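Local coordinates for protein phosphoribosylglycinamide synthetase (Anaerococcus prevotii, PDB 4DIM) that probably acts as an ATP-dependent ligase of the ATP-grasp superfamily, likely using a divalent metal such as manganese, at residues G30-A35 and L48-S53; E141-P146 and V187-E192; K251-N256 and I274-R279; E331-G336 and I364-N369; I377-E382 and D389-I394. All coordinates share one frame; numbering follows the deposited sequence.

Contact 1: G30-A35 and L48-S53; sequences GIHTIA and LADEIS
With chi1 at -179°, His32 swings its imidazole away from its own backbone nitrogen and lays it against 48-53, where Asp50 CB covers one face and Glu51 OE1 meets the edge. The Glu51 chain runs out extended beyond CG to reach the ring: His32 NE2 donates to Glu51 OE1 at 3.0 Å. The bond meets this oxygen on its anti side but out of the carboxylate plane, with ring and carboxylate planes turned 67° apart. Asp50 CB lies 3.5 Å from the His32 ring centroid, a CH-pi contact. An alanine in place of His32 would probably leave Glu51 OE1 without this partner and Asp50 CB without the ring it covers. The backbones pair as parallel strands. Glu51 N bonds to Thr33 O (2.9 Å), Ala35 N to Glu51 O (2.9 Å) and Ser53 N to Ala35 O (2.8 Å), while Asp50 N adds only weak bonds to Thr33 O and OG1. On the Ile34 face, Ile34 CG1 runs beside Glu51 CB at 3.7 Å; on the other, Ala35 CB touches Ala49 CB at 3.9 Å. Both strands belong to a beta-alpha-beta crossover through helix 43-48, part of a parallel, Rossmann-like sheet in which 51-54 is an outermost strand. Arg9 holds the second oxygen of Glu51 in a salt bridge. Strand 9-13 pairs with 32-37 along its other edge, and helix 20-29, closed by a Schellman motif at Gly30, covers the face bearing Thr33 and Ala35.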
# COMPACT_ATOMS: atom_id res chain seq x y z
N GLY A 30 -8.17 22.69 -8.60
CA GLY A 30 -7.67 23.68 -9.55
C GLY A 30 -6.17 23.64 -9.75
O GLY A 30 -5.59 24.66 -10.11
N ILE A 31 -5.52 22.46 -9.57
CA ILE A 31 -4.06 22.28 -9.69
C ILE A 31 -3.73 21.86 -11.11
O ILE A 31 -4.46 21.07 -11.70
CB ILE A 31 -3.54 21.22 -8.63
CG1 ILE A 31 -3.76 21.70 -7.20
CG2 ILE A 31 -2.06 20.81 -8.82
CD1 ILE A 31 -3.36 20.68 -6.15
N HIS A 32 -2.58 22.30 -11.63
CA HIS A 32 -2.07 21.96 -12.96
C HIS A 32 -1.24 20.67 -12.84
O HIS A 32 -0.13 20.69 -12.28
CB HIS A 32 -1.23 23.13 -13.52
CG HIS A 32 -0.71 22.87 -14.89
ND1 HIS A 32 -1.32 23.41 -16.00
CD2 HIS A 32 0.35 22.13 -15.28
CE1 HIS A 32 -0.61 22.98 -17.03
NE2 HIS A 32 0.40 22.20 -16.65
N THR A 33 -1.77 19.55 -13.31
CA THR A 33 -1.07 18.30 -13.10
C THR A 33 -0.12 17.98 -14.26
O THR A 33 -0.34 18.34 -15.42
CB THR A 33 -2.04 17.16 -12.80
OG1 THR A 33 -3.05 17.10 -13.81
CG2 THR A 33 -2.71 17.36 -11.47
N ILE A 34 0.98 17.34 -13.89
CA ILE A 34 2.02 16.87 -14.77
C ILE A 34 2.14 15.40 -14.48
O ILE A 34 2.48 15.04 -13.36
CB ILE A 34 3.34 17.64 -14.53
CG1 ILE A 34 3.17 19.14 -14.80
CG2 ILE A 34 4.47 17.05 -15.40
CD1 ILE A 34 3.68 19.93 -13.75
N ALA A 35 1.80 14.55 -15.46
CA ALA A 35 1.94 13.11 -15.35
C ALA A 35 3.39 12.69 -15.58
O ALA A 35 3.88 12.78 -16.71
CB ALA A 35 1.04 12.43 -16.37
N LEU A 48 -6.95 13.54 -17.50
CA LEU A 48 -7.08 14.42 -16.32
C LEU A 48 -5.85 15.31 -16.24
O LEU A 48 -5.97 16.46 -15.80
CB LEU A 48 -7.21 13.64 -14.99
CG LEU A 48 -8.59 13.06 -14.64
CD1 LEU A 48 -8.46 11.94 -13.58
CD2 LEU A 48 -9.54 14.16 -14.16
N ALA A 49 -4.65 14.78 -16.64
CA ALA A 49 -3.39 15.55 -16.59
C ALA A 49 -3.34 16.66 -17.61
O ALA A 49 -3.73 16.46 -18.76
CB ALA A 49 -2.19 14.64 -16.78
N ASP A 50 -2.84 17.82 -17.18
CA ASP A 50 -2.65 18.98 -18.06
C ASP A 50 -1.36 18.81 -18.91
O ASP A 50 -1.32 19.23 -20.06
CB ASP A 50 -2.58 20.29 -17.24
CG ASP A 50 -3.82 20.61 -16.44
OD1 ASP A 50 -4.44 19.68 -15.91
OD2 ASP A 50 -4.15 21.82 -16.31
N GLU A 51 -0.32 18.19 -18.32
CA GLU A 51 0.99 17.95 -18.94
C GLU A 51 1.42 16.48 -18.76
O GLU A 51 0.92 15.80 -17.87
CB GLU A 51 2.03 18.86 -18.26
CG GLU A 51 3.05 19.52 -19.16
CD GLU A 51 3.68 20.72 -18.48
OE1 GLU A 51 2.92 21.65 -18.12
OE2 GLU A 51 4.91 20.71 -18.24
N ILE A 52 2.37 16.02 -19.61
CA ILE A 52 2.97 14.69 -19.53
C ILE A 52 4.44 14.88 -19.62
O ILE A 52 4.88 15.56 -20.54
CB ILE A 52 2.48 13.70 -20.60
CG1 ILE A 52 0.94 13.64 -20.63
CG2 ILE A 52 3.11 12.29 -20.35
CD1 ILE A 52 0.32 12.74 -21.62
N SER A 53 5.19 14.30 -18.68
CA SER A 53 6.66 14.38 -18.64
C SER A 53 7.14 12.96 -18.65
O SER A 53 6.79 12.18 -17.77
CB SER A 53 7.16 15.14 -17.42
OG SER A 53 8.54 15.46 -17.55

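Contact 2: E141-P146 and V187-E192; sequences ENLKLP and VEEFIE
Lys144 and Glu189 meet where the loop after helix 133-141 runs beside strand 186-189 of the four-stranded antiparallel sheet, within the ATP-grasp region of the chain. Two hydrogen bonds join the segments. Glu189 keeps CG beside its backbone N (chi1 -67°) and runs extended beyond it, carrying the carboxylate to Lys144 N. Lys144 N donates a hydrogen bond to Glu189 OE1 at 3.1 Å, nearly straight (165°) and on the anti lone pair of that oxygen. Phe190 N bonds to Pro146 O at 2.8 Å, just after the cis peptide between Leu145 and Pro146. Among the charges, Lys144 NZ stands 3.6 Å from Glu189 OE1, a long salt bridge, the two side chains crossing at about a right angle. Arg126 makes a second salt bridge to the same oxygen, so two cations and one amide gather there. A glutamine in place of Glu189 would probably leave Lys144 and Arg126 without a negative partner. The apolar contacts flank this group: Leu143 CG rests on Glu189 CG at 3.6 Å, Leu143 CD2 slides past Val187 CG1 at 4.0 Å, and Ile191 CD1 packs against Lys144 CE at 3.5 Å. At the far end, Pro146 CG sits near the plane of the Phe190 ring, at its edge, 4.2 Å from CD2.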
# COMPACT_ATOMS: atom_id res chain seq x y z
N GLU A 141 19.35 -17.07 20.89
CA GLU A 141 19.11 -16.71 22.28
C GLU A 141 18.28 -15.41 22.36
O GLU A 141 17.51 -15.25 23.32
CB GLU A 141 20.42 -16.61 23.10
CG GLU A 141 21.02 -15.23 23.30
CD GLU A 141 22.32 -15.29 24.08
OE1 GLU A 141 22.30 -14.95 25.29
OE2 GLU A 141 23.34 -15.73 23.51
N ASN A 142 18.42 -14.51 21.35
CA ASN A 142 17.66 -13.25 21.25
C ASN A 142 16.51 -13.35 20.22
O ASN A 142 16.02 -12.32 19.74
CB ASN A 142 18.61 -12.10 20.87
CG ASN A 142 19.82 -11.98 21.78
OD1 ASN A 142 20.96 -12.27 21.39
ND2 ASN A 142 19.59 -11.56 23.02
N LEU A 143 16.05 -14.58 19.91
CA LEU A 143 15.02 -14.85 18.90
C LEU A 143 14.04 -15.93 19.40
O LEU A 143 14.48 -16.95 19.94
CB LEU A 143 15.72 -15.37 17.59
CG LEU A 143 15.45 -14.71 16.21
CD1 LEU A 143 15.63 -13.17 16.23
CD2 LEU A 143 16.35 -15.30 15.18
N LYS A 144 12.72 -15.72 19.16
CA LYS A 144 11.69 -16.70 19.52
C LYS A 144 11.41 -17.63 18.32
O LYS A 144 11.35 -17.17 17.17
CB LYS A 144 10.39 -16.01 20.04
CG LYS A 144 9.29 -15.65 19.00
CD LYS A 144 8.13 -14.85 19.63
CE LYS A 144 7.35 -14.01 18.63
NZ LYS A 144 7.85 -12.61 18.57
N LEU A 145 11.27 -18.94 18.60
CA LEU A 145 10.91 -19.94 17.58
C LEU A 145 9.42 -19.79 17.24
O LEU A 145 8.67 -19.30 18.09
CB LEU A 145 11.20 -21.38 18.07
CG LEU A 145 12.59 -21.92 17.76
CD1 LEU A 145 13.66 -21.12 18.50
CD2 LEU A 145 12.67 -23.39 18.11
N PRO A 146 8.93 -20.28 16.09
CA PRO A 146 9.69 -20.84 14.96
C PRO A 146 10.44 -19.76 14.21
O PRO A 146 10.21 -18.57 14.41
CB PRO A 146 8.62 -21.50 14.08
CG PRO A 146 7.28 -20.96 14.54
CD PRO A 146 7.49 -20.12 15.77
N VAL A 187 18.56 -15.54 9.67
CA VAL A 187 17.70 -16.32 10.56
C VAL A 187 16.72 -15.28 11.10
O VAL A 187 17.13 -14.23 11.63
CB VAL A 187 18.42 -17.17 11.64
CG1 VAL A 187 19.21 -16.31 12.64
CG2 VAL A 187 17.42 -18.05 12.37
N GLU A 188 15.44 -15.47 10.83
CA GLU A 188 14.42 -14.50 11.23
C GLU A 188 13.28 -15.17 11.93
O GLU A 188 12.88 -16.27 11.55
CB GLU A 188 13.91 -13.74 9.99
CG GLU A 188 12.95 -12.62 10.30
CD GLU A 188 12.52 -11.81 9.10
OE1 GLU A 188 11.69 -12.32 8.31
OE2 GLU A 188 12.96 -10.65 8.99
N GLU A 189 12.71 -14.48 12.93
CA GLU A 189 11.52 -14.97 13.64
C GLU A 189 10.39 -15.18 12.66
O GLU A 189 10.11 -14.32 11.81
CB GLU A 189 11.05 -13.97 14.69
CG GLU A 189 11.99 -13.76 15.87
CD GLU A 189 11.43 -12.78 16.88
OE1 GLU A 189 11.40 -13.11 18.08
OE2 GLU A 189 11.04 -11.66 16.46
N PHE A 190 9.72 -16.32 12.77
CA PHE A 190 8.58 -16.64 11.95
C PHE A 190 7.34 -16.31 12.77
O PHE A 190 7.10 -16.94 13.80
CB PHE A 190 8.62 -18.10 11.49
CG PHE A 190 7.56 -18.43 10.46
CD1 PHE A 190 7.38 -17.64 9.33
CD2 PHE A 190 6.71 -19.52 10.64
CE1 PHE A 190 6.35 -17.91 8.43
CE2 PHE A 190 5.71 -19.80 9.72
CZ PHE A 190 5.53 -19.00 8.62
N ILE A 191 6.62 -15.25 12.36
CA ILE A 191 5.42 -14.77 13.04
C ILE A 191 4.25 -15.25 12.22
O ILE A 191 4.09 -14.84 11.09
CB ILE A 191 5.43 -13.22 13.20
CG1 ILE A 191 6.76 -12.71 13.79
CG2 ILE A 191 4.26 -12.75 14.04
CD1 ILE A 191 7.03 -13.09 15.24
N GLU A 192 3.48 -16.15 12.75
CA GLU A 192 2.33 -16.67 12.04
C GLU A 192 1.12 -16.22 12.86
O GLU A 192 1.13 -16.36 14.08
CB GLU A 192 2.46 -18.21 11.78
CG GLU A 192 2.57 -19.15 12.97
CD GLU A 192 3.88 -19.23 13.74
OE1 GLU A 192 4.24 -20.37 14.13
OE2 GLU A 192 4.46 -18.17 14.08

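Contact 3: K251-N256 and I274-R279; sequences KALGLN and IELTGR
The Thr277-Gly278 peptide is the flat group that Leu255 meets, its CD2 lying 4.2 Å from Thr277 C and 3.6 Å from Gly278 CA. Beyond it, the guanidinium of Arg279 carries Thr277 CG2 over one face, toward the rim. Asp81 accounts for the polar side of this corner: its OD1 takes a hydrogen bond from Thr277 OG1 and a salt bridge from Arg279 NE. The contact itself is wholly apolar and converges on one methyl, Leu276 CD2. With chi1 at -164°, Leu276 turns CG away from its backbone nitrogen and brings this methyl to both leucines. Leu255 meets it with both branches, CD2 at 3.6 Å and CD1 at 3.8 Å from Leu276 CD2. Leu253 adds CD1, 3.9 Å from the same methyl. In both pairs the side chains slide past each other in opposite directions. Gly254, at positive phi, ends helix 236-253 in a Schellman motif; Leu253 before it and Leu255 after it both point toward the strand. Helices 101-108 and 110-120 close around Leu253, and Val260 lies against Leu255. In the strand itself, Ile274 and Glu275 both face Asp263 in a classic beta bulge, and Gly278 centres an inverse gamma turn. Here the end of helix 236-253 packs on strand 270-277, an outermost strand of the large antiparallel sheet in the ATP-grasp region; in relatives this strand commonly leads to the nucleotide and metal site.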
# COMPACT_ATOMS: atom_id res chain seq x y z
N LYS A 251 8.03 7.46 13.69
CA LYS A 251 9.11 8.24 14.28
C LYS A 251 10.45 7.48 14.21
O LYS A 251 11.43 8.08 13.78
CB LYS A 251 8.79 8.68 15.70
CG LYS A 251 9.57 9.95 16.10
CD LYS A 251 8.77 10.96 16.99
CE LYS A 251 9.18 12.41 16.77
NZ LYS A 251 10.47 12.78 17.45
N ALA A 252 10.48 6.14 14.50
CA ALA A 252 11.72 5.30 14.37
C ALA A 252 12.40 5.46 12.99
O ALA A 252 13.63 5.46 12.90
CB ALA A 252 11.40 3.82 14.59
N LEU A 253 11.60 5.60 11.95
CA LEU A 253 12.05 5.74 10.57
C LEU A 253 12.10 7.20 10.07
O LEU A 253 12.63 7.42 8.98
CB LEU A 253 11.09 4.93 9.71
CG LEU A 253 11.09 3.44 9.96
CD1 LEU A 253 9.91 2.82 9.31
CD2 LEU A 253 12.36 2.79 9.42
N GLY A 254 11.54 8.15 10.81
CA GLY A 254 11.59 9.56 10.42
C GLY A 254 10.68 9.96 9.28
O GLY A 254 11.01 10.88 8.52
N LEU A 255 9.51 9.30 9.15
CA LEU A 255 8.59 9.65 8.10
C LEU A 255 7.86 10.93 8.43
O LEU A 255 7.48 11.12 9.58
CB LEU A 255 7.56 8.55 7.85
CG LEU A 255 8.00 7.37 7.02
CD1 LEU A 255 8.72 6.39 7.87
CD2 LEU A 255 6.83 6.65 6.44
N ASN A 256 7.60 11.79 7.42
CA ASN A 256 6.83 13.00 7.65
C ASN A 256 6.20 13.52 6.36
O ASN A 256 6.65 13.19 5.27
CB ASN A 256 7.72 14.07 8.28
CG ASN A 256 6.98 15.24 8.85
OD1 ASN A 256 5.83 15.12 9.26
ND2 ASN A 256 7.60 16.41 8.83
N ILE A 274 5.17 -5.57 9.62
CA ILE A 274 5.93 -6.31 8.60
C ILE A 274 6.59 -5.32 7.61
O ILE A 274 7.79 -5.39 7.42
CB ILE A 274 5.03 -7.31 7.83
CG1 ILE A 274 4.35 -8.29 8.77
CG2 ILE A 274 5.87 -8.05 6.79
CD1 ILE A 274 2.98 -8.74 8.19
N GLU A 275 5.79 -4.46 6.97
CA GLU A 275 6.21 -3.47 5.97
C GLU A 275 5.58 -2.11 6.29
O GLU A 275 4.47 -2.05 6.81
CB GLU A 275 5.83 -3.87 4.52
CG GLU A 275 6.08 -5.29 4.05
CD GLU A 275 7.54 -5.72 3.89
OE1 GLU A 275 8.45 -4.87 4.08
OE2 GLU A 275 7.77 -6.91 3.57
N LEU A 276 6.26 -1.03 5.94
CA LEU A 276 5.82 0.35 6.14
C LEU A 276 6.36 1.24 5.02
O LEU A 276 7.58 1.33 4.85
CB LEU A 276 6.28 0.86 7.51
CG LEU A 276 5.54 2.14 7.98
CD1 LEU A 276 5.11 2.06 9.47
CD2 LEU A 276 6.35 3.38 7.76
N THR A 277 5.49 1.92 4.26
CA THR A 277 5.94 2.80 3.17
C THR A 277 5.29 4.20 3.34
O THR A 277 4.16 4.29 3.78
CB THR A 277 5.70 2.13 1.81
OG1 THR A 277 5.88 3.04 0.75
CG2 THR A 277 4.36 1.53 1.68
N GLY A 278 6.00 5.27 2.98
CA GLY A 278 5.49 6.64 3.07
C GLY A 278 4.62 7.08 1.91
O GLY A 278 4.82 8.16 1.36
N ARG A 279 3.64 6.26 1.52
CA ARG A 279 2.62 6.61 0.54
C ARG A 279 1.30 5.81 0.86
O ARG A 279 1.28 4.85 1.64
CB ARG A 279 3.09 6.43 -0.90
CG ARG A 279 3.72 5.10 -1.27
CD ARG A 279 2.68 4.07 -1.60
NE ARG A 279 3.25 2.72 -1.62
CZ ARG A 279 2.52 1.60 -1.63
NH1 ARG A 279 3.12 0.42 -1.65
NH2 ARG A 279 1.21 1.65 -1.61

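Contact 4: E331-G336 and I364-N369; sequences ETEKSG and IKKFEN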
# COMPACT_ATOMS: atom_id res chain seq x y z
N GLU A 331 -12.19 -13.25 -12.34
CA GLU A 331 -12.71 -14.46 -13.01
C GLU A 331 -11.79 -15.61 -12.63
O GLU A 331 -10.57 -15.48 -12.76
CB GLU A 331 -12.82 -14.29 -14.53
CG GLU A 331 -13.33 -15.52 -15.26
CD GLU A 331 -14.71 -16.01 -14.87
OE1 GLU A 331 -15.68 -15.24 -15.04
OE2 GLU A 331 -14.83 -17.18 -14.44
N THR A 332 -12.36 -16.72 -12.15
CA THR A 332 -11.58 -17.86 -11.64
C THR A 332 -11.71 -19.17 -12.43
O THR A 332 -10.82 -20.01 -12.29
CB THR A 332 -12.01 -18.12 -10.21
OG1 THR A 332 -13.44 -18.04 -10.17
CG2 THR A 332 -11.39 -17.10 -9.23
N GLU A 333 -12.80 -19.38 -13.19
CA GLU A 333 -12.98 -20.62 -13.95
C GLU A 333 -13.40 -20.32 -15.40
O GLU A 333 -14.17 -21.09 -15.99
CB GLU A 333 -14.00 -21.52 -13.23
CG GLU A 333 -13.42 -22.29 -12.05
CD GLU A 333 -12.65 -23.54 -12.42
OE1 GLU A 333 -11.41 -23.57 -12.18
OE2 GLU A 333 -13.27 -24.49 -12.94
N LYS A 334 -12.87 -19.25 -16.01
CA LYS A 334 -13.19 -18.92 -17.40
C LYS A 334 -12.18 -17.95 -18.03
O LYS A 334 -11.67 -17.03 -17.36
CB LYS A 334 -14.62 -18.33 -17.54
CG LYS A 334 -15.28 -18.74 -18.85
CD LYS A 334 -16.76 -18.39 -18.93
CE LYS A 334 -17.37 -19.01 -20.18
NZ LYS A 334 -18.85 -18.81 -20.24
N SER A 335 -11.87 -18.17 -19.31
CA SER A 335 -10.95 -17.33 -20.07
C SER A 335 -11.56 -17.06 -21.43
O SER A 335 -12.30 -17.90 -21.95
CB SER A 335 -9.58 -18.00 -20.21
OG SER A 335 -8.85 -17.98 -19.00
N GLY A 336 -11.28 -15.90 -22.00
CA GLY A 336 -11.81 -15.58 -23.30
C GLY A 336 -11.66 -14.13 -23.67
O GLY A 336 -11.02 -13.36 -22.95
N ILE A 364 -9.94 -11.78 -21.07
CA ILE A 364 -10.33 -12.15 -19.72
C ILE A 364 -9.46 -13.35 -19.38
O ILE A 364 -9.62 -14.41 -20.00
CB ILE A 364 -11.86 -12.47 -19.64
CG1 ILE A 364 -12.72 -11.32 -20.24
CG2 ILE A 364 -12.28 -12.80 -18.19
CD1 ILE A 364 -12.37 -9.88 -19.68
N LYS A 365 -8.48 -13.16 -18.48
CA LYS A 365 -7.55 -14.22 -18.09
C LYS A 365 -7.92 -14.78 -16.73
O LYS A 365 -7.96 -14.01 -15.77
CB LYS A 365 -6.10 -13.69 -18.06
CG LYS A 365 -5.39 -13.68 -19.40
CD LYS A 365 -4.03 -12.97 -19.32
CE LYS A 365 -2.95 -13.71 -18.55
NZ LYS A 365 -2.23 -12.83 -17.57
N LYS A 366 -8.13 -16.12 -16.63
CA LYS A 366 -8.38 -16.83 -15.36
C LYS A 366 -7.38 -16.28 -14.33
O LYS A 366 -6.17 -16.41 -14.51
CB LYS A 366 -8.22 -18.35 -15.56
CG LYS A 366 -8.57 -19.19 -14.33
CD LYS A 366 -7.44 -20.16 -13.97
CE LYS A 366 -7.77 -21.08 -12.82
NZ LYS A 366 -8.66 -22.22 -13.21
N PHE A 367 -7.91 -15.57 -13.33
CA PHE A 367 -7.17 -14.82 -12.33
C PHE A 367 -5.97 -15.54 -11.73
O PHE A 367 -6.09 -16.62 -11.15
CB PHE A 367 -8.09 -14.38 -11.19
CG PHE A 367 -7.48 -13.32 -10.31
CD1 PHE A 367 -7.06 -13.63 -9.02
CD2 PHE A 367 -7.38 -12.01 -10.74
CE1 PHE A 367 -6.52 -12.64 -8.20
CE2 PHE A 367 -6.85 -11.03 -9.91
CZ PHE A 367 -6.41 -11.35 -8.65
N GLU A 368 -4.82 -14.87 -11.85
CA GLU A 368 -3.51 -15.29 -11.35
C GLU A 368 -2.78 -14.08 -10.69
O GLU A 368 -2.18 -14.27 -9.63
CB GLU A 368 -2.64 -15.99 -12.45
CG GLU A 368 -2.76 -15.43 -13.87
CD GLU A 368 -2.28 -16.35 -14.99
OE1 GLU A 368 -1.23 -17.00 -14.82
OE2 GLU A 368 -2.95 -16.38 -16.04
N ASN A 369 -2.84 -12.86 -11.28
CA ASN A 369 -2.23 -11.65 -10.70
C ASN A 369 -3.20 -10.46 -10.74
O ASN A 369 -4.23 -10.51 -11.39
CB ASN A 369 -0.92 -11.29 -11.40
CG ASN A 369 -1.06 -10.84 -12.84
OD1 ASN A 369 -1.29 -9.67 -13.11
ND2 ASN A 369 -0.86 -11.76 -13.79
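Glu331 meets Phe367 through its carbonyl: Phe367 N points at Glu331 O from 2.7 Å, nearly along the C=O axis and almost straight (167°). The side chain of Glu331 passes at about a right angle over Ile364, CB to CG2 4.0 Å. A bend at chi2 (60°) folds its carboxylate back, so that OE2 takes Glu333 N at 3.2 Å on its anti lone pair, linking Glu331 to the backbone two residues on. Next comes Thr332, whose carbonyl lies beside the Lys366 chain and receives a weak bond from Lys366 NZ. Glu333 reaches the same ammonium: its OE1 is 3.2 Å from Lys366 NZ in a salt bridge, the two side chains lying side by side and pointing the same way. This bridge sits on the surface, where water probably softens its strength. Past Lys334, Ser335 OG lies beside Lys366 N, which donates to it at 3.1 Å. Gly336 then makes the true strand pairing, with Gly336 N to Ile364 O at 3.0 Å and Ile364 N to Gly336 O at 2.7 Å. Outside the two segments, the Phe367 ring meets Tyr218 with planes steeply inclined, beside Val224 and Val226; Leu402 of strand 398-402 lies against Ile364. The whole is an antiparallel, hydrogen-bonded bridge at the start of strand 336-343 and the end of strand 363-364, prolonged by two loops that are tied through one serine, one lysine and the carbonyl of Glu331.

Contact 5: I377-E382 and D389-I394; sequences IIVKEE and DKLDVI
Ile377, Leu391 and Val379 bury the most surface here, and their methyl groups fit together where helix 384-395 lies over strand 375-381. Leu391 is central: its CD2 reaches the strand between two side chains, 3.3 Å from Ile377 CG2 and 3.7 Å from Val379 CG1. Val379 CG2 approaches the same methyl at 3.7 Å, so both valine branches border it. In Ile377, chi1 of -59° with chi2 of 162° extends the longer branch, and CD1 meets Ile394 CG2 at 3.6 Å. One turn on from Leu391, Ile394 slides past Val379 in the opposite direction, its CD1 lying 3.4 Å from Val379 CG1. Towards the strand end the core gives way to charge: Glu381 OE1 and Lys390 NZ form a salt bridge at 3.6 Å, the two chains crossing at about a right angle. Glu381 OE2 accepts the backbone N of Glu382 at 3.0 Å, which probably helps to hold the carboxylate's rotation. Asp350 and Asp348 make long, weak ion pairs with Lys390. Leu325 of strand 323-329 and Ile351 and Ile354 of strand 351-356 widen the apolar floor, while Ile378 points to the other face, under helix 285-293. Strand 377-381 and helix 389-394 run 145° apart in direction, a strand-turn-helix unit in which the chain doubles back so that the helix covers one face of the antiparallel sheet it has just left.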
# COMPACT_ATOMS: atom_id res chain seq x y z
N ILE A 377 -15.54 -2.82 -7.02
CA ILE A 377 -16.76 -2.40 -6.37
C ILE A 377 -16.42 -1.81 -5.02
O ILE A 377 -15.69 -2.43 -4.25
CB ILE A 377 -17.73 -3.61 -6.17
CG1 ILE A 377 -18.11 -4.28 -7.52
CG2 ILE A 377 -18.99 -3.18 -5.38
CD1 ILE A 377 -18.67 -5.64 -7.36
N ILE A 378 -17.03 -0.66 -4.69
CA ILE A 378 -16.90 -0.06 -3.39
C ILE A 378 -18.30 0.27 -2.86
O ILE A 378 -19.09 0.93 -3.52
CB ILE A 378 -15.99 1.18 -3.33
CG1 ILE A 378 -14.72 0.98 -4.11
CG2 ILE A 378 -15.68 1.51 -1.84
CD1 ILE A 378 -13.95 2.17 -4.26
N VAL A 379 -18.56 -0.20 -1.64
CA VAL A 379 -19.80 0.05 -0.92
C VAL A 379 -19.47 0.58 0.48
O VAL A 379 -18.35 0.40 0.97
CB VAL A 379 -20.72 -1.16 -0.86
CG1 VAL A 379 -21.02 -1.66 -2.27
CG2 VAL A 379 -20.12 -2.27 0.00
N LYS A 380 -20.46 1.30 1.07
CA LYS A 380 -20.46 1.87 2.41
C LYS A 380 -21.83 1.56 3.04
O LYS A 380 -22.81 1.51 2.31
CB LYS A 380 -20.17 3.40 2.39
CG LYS A 380 -21.20 4.27 1.66
CD LYS A 380 -20.84 5.74 1.80
CE LYS A 380 -21.65 6.72 0.99
NZ LYS A 380 -23.12 6.63 1.25
N GLU A 381 -21.91 1.37 4.37
CA GLU A 381 -23.17 1.03 5.07
C GLU A 381 -22.91 1.10 6.62
O GLU A 381 -21.78 1.35 7.00
CB GLU A 381 -23.64 -0.37 4.60
CG GLU A 381 -25.00 -0.84 5.04
CD GLU A 381 -26.24 0.02 5.01
OE1 GLU A 381 -27.09 -0.19 4.11
OE2 GLU A 381 -26.48 0.71 6.03
N GLU A 382 -23.92 0.98 7.50
CA GLU A 382 -23.71 1.08 8.96
C GLU A 382 -22.72 0.05 9.51
O GLU A 382 -21.97 0.35 10.44
CB GLU A 382 -25.03 0.93 9.74
CG GLU A 382 -25.88 2.18 9.82
CD GLU A 382 -27.11 2.07 10.71
OE1 GLU A 382 -27.34 0.98 11.28
OE2 GLU A 382 -27.85 3.07 10.83
N ASP A 389 -23.50 -8.12 2.37
CA ASP A 389 -24.79 -8.52 1.77
C ASP A 389 -25.08 -7.65 0.57
O ASP A 389 -25.41 -8.17 -0.48
CB ASP A 389 -25.93 -8.45 2.79
CG ASP A 389 -25.84 -9.45 3.93
OD1 ASP A 389 -25.05 -10.43 3.81
OD2 ASP A 389 -26.56 -9.27 4.95
N LYS A 390 -24.84 -6.33 0.69
CA LYS A 390 -25.01 -5.39 -0.41
C LYS A 390 -24.06 -5.77 -1.58
O LYS A 390 -24.48 -5.78 -2.73
CB LYS A 390 -24.74 -3.93 0.08
CG LYS A 390 -25.05 -2.83 -0.91
CD LYS A 390 -25.67 -1.58 -0.25
CE LYS A 390 -27.19 -1.65 -0.20
NZ LYS A 390 -27.79 -0.57 0.64
N LEU A 391 -22.83 -6.16 -1.26
CA LEU A 391 -21.84 -6.54 -2.28
C LEU A 391 -22.26 -7.82 -3.03
O LEU A 391 -22.10 -7.88 -4.25
CB LEU A 391 -20.45 -6.74 -1.61
CG LEU A 391 -19.18 -6.32 -2.38
CD1 LEU A 391 -19.06 -6.99 -3.72
CD2 LEU A 391 -19.10 -4.84 -2.52
N ASP A 392 -22.81 -8.81 -2.32
CA ASP A 392 -23.25 -10.07 -2.96
C ASP A 392 -24.36 -9.86 -3.97
O ASP A 392 -24.44 -10.62 -4.93
CB ASP A 392 -23.74 -11.07 -1.92
CG ASP A 392 -22.66 -11.66 -1.04
OD1 ASP A 392 -21.46 -11.33 -1.27
OD2 ASP A 392 -23.02 -12.42 -0.11
N VAL A 393 -25.22 -8.87 -3.73
CA VAL A 393 -26.32 -8.55 -4.63
C VAL A 393 -25.77 -7.90 -5.91
O VAL A 393 -26.31 -8.15 -6.99
CB VAL A 393 -27.36 -7.63 -3.93
CG1 VAL A 393 -28.41 -7.12 -4.93
CG2 VAL A 393 -28.04 -8.35 -2.77
N ILE A 394 -24.72 -7.05 -5.78
CA ILE A 394 -24.08 -6.31 -6.89
C ILE A 394 -23.47 -7.32 -7.88
O ILE A 394 -23.94 -7.41 -9.01
CB ILE A 394 -23.03 -5.27 -6.35
CG1 ILE A 394 -23.75 -4.15 -5.55
CG2 ILE A 394 -22.17 -4.63 -7.47
CD1 ILE A 394 -22.78 -3.21 -4.72

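In the fold
The five contacts follow one another along the chain without touching. Contact 1 lies in the parallel sheet near the N-terminus, its centre 48 Å from that of contact 2, on the other side of the chain's centre. Contacts 2 and 3 both fall in the ATP-grasp region and come within about 7 Å at their nearest atoms. One belongs to the small antiparallel sheet and the other to the large one; in this family ATP binds between two such parts, so the strands of these two contacts probably lie near the nucleotide cleft. Contact 5 reaches the same large sheet as contact 3, with centres 32 Å apart. Contact 4 lies near contact 5, about 11 Å between nearest atoms, in the C-terminal part.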